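Local structure of aminoglycoside phosphotransferase (Alicyclobacillus acidocaldarius subsp. acidocaldarius, 4PDY) at residues L22-V27 with A57-I62; C222-I227 with L246-P251. The protein is probably a phosphotransferase of the aminoglycoside kinase type, moving a phosphate group onto a small-molecule acceptor. One frame throughout, in Å; residues are numbered along the deposited sequence. Where two conformers were deposited one is given.

Contact 1: residues L22-V27 with A57-I62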
loop_
_atom_site.group_PDB
_atom_site.type_symbol
_atom_site.label_atom_id
_atom_site.label_comp_id
_atom_site.label_asym_id
_atom_site.label_seq_id
_atom_site.Cartn_x
_atom_site.Cartn_y
_atom_site.Cartn_z
ATOM N N LEU A 22 -25.377 -7.928 -2.920
ATOM C CA LEU A 22 -24.982 -9.332 -2.965
ATOM C C LEU A 22 -24.549 -9.677 -4.382
ATOM O O LEU A 22 -25.093 -9.154 -5.366
ATOM C CB LEU A 22 -26.120 -10.263 -2.525
ATOM C CG LEU A 22 -26.272 -10.513 -1.021
ATOM C CD1 LEU A 22 -27.635 -11.124 -0.763
ATOM C CD2 LEU A 22 -25.167 -11.409 -0.468
ATOM N N ILE A 23 -23.555 -10.540 -4.485
ATOM C CA ILE A 23 -23.155 -11.073 -5.775
ATOM C C ILE A 23 -24.343 -11.842 -6.370
ATOM O O ILE A 23 -25.010 -12.586 -5.647
ATOM C CB ILE A 23 -21.889 -11.950 -5.639
ATOM C CG1 ILE A 23 -20.721 -11.074 -5.166
ATOM C CG2 ILE A 23 -21.591 -12.716 -6.929
ATOM C CD1 ILE A 23 -19.442 -11.807 -4.884
ATOM N N PRO A 24 -24.602 -11.695 -7.679
ATOM C CA PRO A 24 -25.713 -12.459 -8.247
ATOM C C PRO A 24 -25.511 -13.972 -8.081
ATOM O O PRO A 24 -24.409 -14.470 -8.241
ATOM C CB PRO A 24 -25.715 -12.040 -9.728
ATOM C CG PRO A 24 -25.078 -10.700 -9.717
ATOM C CD PRO A 24 -24.031 -10.756 -8.663
ATOM N N GLN A 25 -26.579 -14.696 -7.760
ATOM C CA GLN A 25 -26.506 -16.149 -7.618
ATOM C C GLN A 25 -25.940 -16.825 -8.844
ATOM O O GLN A 25 -25.241 -17.834 -8.728
ATOM C CB GLN A 25 -27.885 -16.730 -7.327
ATOM C CG GLN A 25 -27.933 -18.249 -7.166
ATOM C CD GLN A 25 -27.074 -18.770 -6.025
ATOM O OE1 GLN A 25 -27.171 -18.296 -4.888
ATOM N NE2 GLN A 25 -26.234 -19.766 -6.322
ATOM N N ALA A 26 -26.219 -16.295 -10.037
ATOM C CA ALA A 26 -25.721 -16.939 -11.253
ATOM C C ALA A 26 -24.184 -16.999 -11.260
ATOM O O ALA A 26 -23.604 -17.916 -11.824
ATOM C CB ALA A 26 -26.239 -16.245 -12.499
ATOM N N VAL A 27 -23.546 -16.015 -10.637
ATOM C CA VAL A 27 -22.075 -16.016 -10.571
ATOM C C VAL A 27 -21.615 -17.154 -9.646
ATOM O O VAL A 27 -20.715 -17.929 -9.974
ATOM C CB VAL A 27 -21.542 -14.674 -10.075
ATOM C CG1 VAL A 27 -20.055 -14.761 -9.805
ATOM C CG2 VAL A 27 -21.807 -13.572 -11.090
ATOM N N ALA A 57 -15.066 -13.985 -2.079
ATOM C CA ALA A 57 -15.437 -13.629 -3.442
ATOM C C ALA A 57 -15.334 -12.113 -3.589
ATOM O O ALA A 57 -15.843 -11.360 -2.773
ATOM C CB ALA A 57 -16.840 -14.112 -3.722
ATOM N N LYS A 58 -14.635 -11.687 -4.633
ATOM C CA LYS A 58 -14.387 -10.281 -4.878
ATOM C C LYS A 58 -15.078 -9.831 -6.163
ATOM O O LYS A 58 -14.885 -10.451 -7.213
ATOM C CB LYS A 58 -12.883 -10.051 -5.019
ATOM C CG LYS A 58 -12.491 -8.594 -5.327
ATOM C CD LYS A 58 -12.800 -7.643 -4.180
ATOM C CE LYS A 58 -12.443 -6.189 -4.488
ATOM N NZ LYS A 58 -10.974 -6.007 -4.541
ATOM N N ARG A 59 -15.879 -8.779 -6.040
ATOM C CA ARG A 59 -16.404 -8.043 -7.162
ATOM C C ARG A 59 -15.368 -6.968 -7.502
ATOM O O ARG A 59 -15.033 -6.119 -6.657
ATOM C CB ARG A 59 -17.713 -7.378 -6.799
ATOM C CG ARG A 59 -18.310 -6.562 -7.926
ATOM C CD ARG A 59 -19.558 -5.814 -7.506
ATOM N NE ARG A 59 -20.746 -6.672 -7.451
ATOM C CZ ARG A 59 -21.439 -7.007 -6.364
ATOM N NH1 ARG A 59 -21.078 -6.633 -5.141
ATOM N NH2 ARG A 59 -22.527 -7.745 -6.521
ATOM N N SER A 60 -14.858 -7.020 -8.726
ATOM C CA SER A 60 -13.803 -6.117 -9.162
ATOM C C SER A 60 -14.199 -5.437 -10.471
ATOM O O SER A 60 -15.107 -5.884 -11.173
ATOM C CB SER A 60 -12.490 -6.896 -9.326
ATOM O OG SER A 60 -11.417 -6.056 -9.744
ATOM N N SER A 61 -13.529 -4.331 -10.778
ATOM C CA SER A 61 -13.642 -3.705 -12.080
ATOM C C SER A 61 -12.390 -3.933 -12.931
ATOM O O SER A 61 -12.304 -3.388 -14.024
ATOM C CB SER A 61 -13.995 -2.226 -11.924
ATOM O OG SER A 61 -15.370 -2.100 -11.556
ATOM N N ILE A 62 -11.470 -4.790 -12.496
ATOM C CA ILE A 62 -10.307 -5.084 -13.337
ATOM C C ILE A 62 -10.733 -5.792 -14.609
ATOM O O ILE A 62 -11.727 -6.518 -14.654
ATOM C CB ILE A 62 -9.185 -5.898 -12.648
ATOM C CG1 ILE A 62 -9.622 -7.321 -12.290
ATOM C CG2 ILE A 62 -8.640 -5.153 -11.450
ATOM C CD1 ILE A 62 -8.453 -8.140 -11.773
#

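Contact 2: residues C222-I227 with L246-P251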
loop_
_atom_site.group_PDB
_atom_site.type_symbol
_atom_site.label_atom_id
_atom_site.label_comp_id
_atom_site.label_asym_id
_atom_site.label_seq_id
_atom_site.Cartn_x
_atom_site.Cartn_y
_atom_site.Cartn_z
ATOM N N CYS A 222 5.784 -5.165 -7.131
ATOM C CA CYS A 222 5.286 -4.702 -5.841
ATOM C C CYS A 222 3.795 -4.971 -5.753
ATOM O O CYS A 222 3.109 -5.059 -6.758
ATOM C CB CYS A 222 5.544 -3.202 -5.623
ATOM S SG CYS A 222 7.222 -2.780 -5.141
ATOM N N HIS A 223 3.319 -5.108 -4.513
ATOM C CA HIS A 223 1.903 -5.299 -4.250
ATOM C C HIS A 223 1.115 -3.992 -4.408
ATOM O O HIS A 223 0.044 -3.965 -5.000
ATOM C CB HIS A 223 1.749 -5.859 -2.837
ATOM C CG HIS A 223 0.331 -6.096 -2.423
ATOM N ND1 HIS A 223 -0.431 -5.120 -1.829
ATOM C CD2 HIS A 223 -0.447 -7.201 -2.489
ATOM C CE1 HIS A 223 -1.623 -5.622 -1.527
ATOM N NE2 HIS A 223 -1.657 -6.866 -1.943
ATOM N N LEU A 224 1.659 -2.903 -3.860
ATOM C CA LEU A 224 1.131 -1.539 -4.059
ATOM C C LEU A 224 -0.255 -1.277 -3.475
ATOM O O LEU A 224 -0.891 -0.287 -3.802
ATOM C CB LEU A 224 1.186 -1.123 -5.527
ATOM C CG LEU A 224 2.593 -1.174 -6.145
ATOM C CD1 LEU A 224 2.594 -0.799 -7.619
ATOM C CD2 LEU A 224 3.565 -0.293 -5.370
ATOM N N ASP A 225 -0.701 -2.125 -2.543
ATOM C CA ASP A 225 -1.889 -1.792 -1.757
ATOM C C ASP A 225 -1.704 -2.324 -0.346
ATOM O O ASP A 225 -2.497 -3.131 0.179
ATOM C CB ASP A 225 -3.135 -2.346 -2.426
ATOM C CG ASP A 225 -4.408 -1.679 -1.946
ATOM O OD1 ASP A 225 -4.345 -0.645 -1.236
ATOM O OD2 ASP A 225 -5.480 -2.203 -2.291
ATOM N N VAL A 226 -0.660 -1.830 0.287
ATOM C CA VAL A 226 -0.172 -2.329 1.556
ATOM C C VAL A 226 -0.886 -1.635 2.691
ATOM O O VAL A 226 -0.397 -0.675 3.290
ATOM C CB VAL A 226 1.355 -2.157 1.657
ATOM C CG1 VAL A 226 1.876 -2.736 2.954
ATOM C CG2 VAL A 226 2.024 -2.812 0.447
ATOM N N ILE A 227 -2.084 -2.154 2.964
ATOM C CA ILE A 227 -2.953 -1.665 4.022
ATOM C C ILE A 227 -3.293 -2.873 4.890
ATOM O O ILE A 227 -3.239 -3.991 4.413
ATOM C CB ILE A 227 -4.212 -0.988 3.449
ATOM C CG1 ILE A 227 -5.043 -1.945 2.576
ATOM C CG2 ILE A 227 -3.781 0.252 2.659
ATOM C CD1 ILE A 227 -6.351 -1.358 2.095
ATOM N N LEU A 246 -3.638 -3.982 -7.730
ATOM C CA LEU A 246 -2.726 -2.866 -8.037
ATOM C C LEU A 246 -1.287 -3.312 -8.264
ATOM O O LEU A 246 -0.428 -2.472 -8.567
ATOM C CB LEU A 246 -2.793 -1.835 -6.915
ATOM C CG LEU A 246 -4.137 -1.159 -6.714
ATOM C CD1 LEU A 246 -4.054 -0.117 -5.627
ATOM C CD2 LEU A 246 -4.638 -0.542 -8.009
ATOM N N ALA A 247 -1.007 -4.602 -8.136
ATOM C CA ALA A 247 0.351 -5.116 -8.242
ATOM C C ALA A 247 0.865 -4.941 -9.665
ATOM O O ALA A 247 0.112 -5.118 -10.620
ATOM C CB ALA A 247 0.427 -6.580 -7.804
ATOM N N ARG A 248 2.160 -4.613 -9.788
ATOM C CA ARG A 248 2.810 -4.463 -11.109
ATOM C C ARG A 248 4.308 -4.410 -10.872
ATOM O O ARG A 248 4.738 -4.227 -9.750
ATOM C CB ARG A 248 2.353 -3.204 -11.840
ATOM C CG ARG A 248 2.599 -1.945 -11.062
ATOM C CD ARG A 248 2.139 -0.689 -11.794
ATOM N NE ARG A 248 2.207 0.468 -10.904
ATOM C CZ ARG A 248 3.291 1.229 -10.718
ATOM N NH1 ARG A 248 4.433 0.974 -11.359
ATOM N NH2 ARG A 248 3.235 2.250 -9.870
ATOM N N PRO A 249 5.098 -4.592 -11.942
ATOM C CA PRO A 249 6.527 -4.396 -11.806
ATOM C C PRO A 249 6.806 -2.974 -11.274
ATOM O O PRO A 249 6.301 -1.985 -11.823
ATOM C CB PRO A 249 7.048 -4.568 -13.248
ATOM C CG PRO A 249 6.039 -5.464 -13.905
ATOM C CD PRO A 249 4.734 -5.027 -13.299
ATOM N N ALA A 250 7.603 -2.876 -10.225
ATOM C CA ALA A 250 7.923 -1.588 -9.609
ATOM C C ALA A 250 9.074 -1.753 -8.655
ATOM O O ALA A 250 9.260 -2.841 -8.107
ATOM C CB ALA A 250 6.723 -1.013 -8.896
ATOM N N PRO A 251 9.858 -0.677 -8.423
ATOM C CA PRO A 251 10.987 -0.814 -7.525
ATOM C C PRO A 251 10.540 -1.212 -6.126
ATOM O O PRO A 251 9.563 -0.680 -5.618
ATOM C CB PRO A 251 11.609 0.581 -7.533
ATOM C CG PRO A 251 11.252 1.142 -8.869
ATOM C CD PRO A 251 9.848 0.633 -9.096
HETATM O O HOH W 1 -2.588 -4.880 -5.227
#

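Contact 1: residues L22-V27 with A57-I62
Ile23 meets strand 54-60 at two points, the methyl of Ala57 and the guanidinium of Arg59. The close-packed part is apolar: Ile23 CD1 lies 3.7 Å from Ala57 CB. CG1 stands anti to the carbonyl carbon (chi1 -64°) and the chain runs straight on to CD1, which carries the methyl to the strand. Both residues are buried, with Tyr105 also touching Ile23 and Trp47 touching Ala57.

Arg59 passes Ile23 in the opposite direction. Its chain leaves the strand extended and bends at chi3 (-78°), bringing NH2 to the loop backbone. Ile23 CG1 covers one face of the guanidinium, 4.0 Å from NH2, while Leu22 O sits at the edge near its plane. The resulting bond from Arg59 NH2 to Leu22 O is 3.1 Å long but weak, bent to 136° at the hydrogen. Pro24 CD approaches obliquely, 4.0 Å from NH2.

The looser side is that of Leu22. This exposed residue directs its side chain away from the strand; its nearest side-chain approach is CB to Arg59 NH2, 5.9 Å, and it contributes mainly its carbonyl.

Arg59 has firmer partners in Pro21 O, bonded to NH1, and Tyr105 OH, bonded to NE, besides a cation-pi contact with Phe103. Several interactions, of which the one to Leu22 O is weak, thus hold the guanidinium, and the carbonyls of Pro21 and Leu22 would be expected to stabilise its positive charge while an apolar residue flanks it. The contact therefore pairs a charged grip on the loop carbonyls with a small apolar contact between Ile23 and Ala57.

Contact 2: residues C222-I227 with L246-P251
Leu224 and Arg248 cross at about a right angle, the leucine methyl CD1 lying over one face of the guanidinium. It stands 3.3 Å above that plane, displaced toward the rim, with Arg248 NE its nearest atom at 3.5 Å. Arg248 starts from the position between its backbone N and carbonyl carbon (chi1 58°) and then runs extended to NE, which brings the guanidinium face under Leu224 CD1. Trp145 also touches this arginine. On Leu224 the same CD1 reaches toward Ala250 CB.

A second pair, Asp225 and Leu246, meets at a slant: Leu246 CD1 lies 4.0 Å from both Asp225 CB and CG, along the flank of the side chain up to the carboxylate carbon. Asp225 OD2 lies close to Asp243 OD2.

The backbones are joined at Cys222 and Arg248, which form an antiparallel hydrogen-bonded pair, with Cys222 N to Arg248 O at 3.0 Å (151° at the hydrogen) and Arg248 N to Cys222 O at 3.2 Å (147°). Their side chains share one face of this two-stranded sheet, where Cys222 CB also packs on Ala250 CB. Past the pair a water links the segments, donating to His223 O and accepting from Leu246 N, and it sits over the centre of one face of the His223 ring. His223 leaves the backbone away from 246-251; its ND1 accepts from Asp225 N (3.1 Å) and its NE2 donates to Ile242 O.

The sequence His223-Leu224-Asp225, followed by Asn230, matches the catalytic-loop motif of the protein kinase-like fold. Here that loop is braced by the chain following Asp243, which probably occupies the metal-binding aspartate position of such enzymes.

How the contacts relate
From the N terminus, contact 1 comes first: it closes a loop between residues 22-27 and 57-62 that contains the antiparallel strands 35-41 and 44-49, fastening the N-terminal segment onto the sheet through strand 54-60. Contact 2 follows in series, closing the shorter span from 222-227 to 246-251 around strands 231-233 and 239-241. The loops neither nest nor cross; the centres of the two contacts are about 23 Å apart and their nearest atoms about 6 Å. A salt bridge from Lys58 to Glu245, next to Leu246 in sequence, ties strand 54-60 to the chain leading into 246-251, which packs on the probable catalytic loop, consistent with a kinase-like cleft.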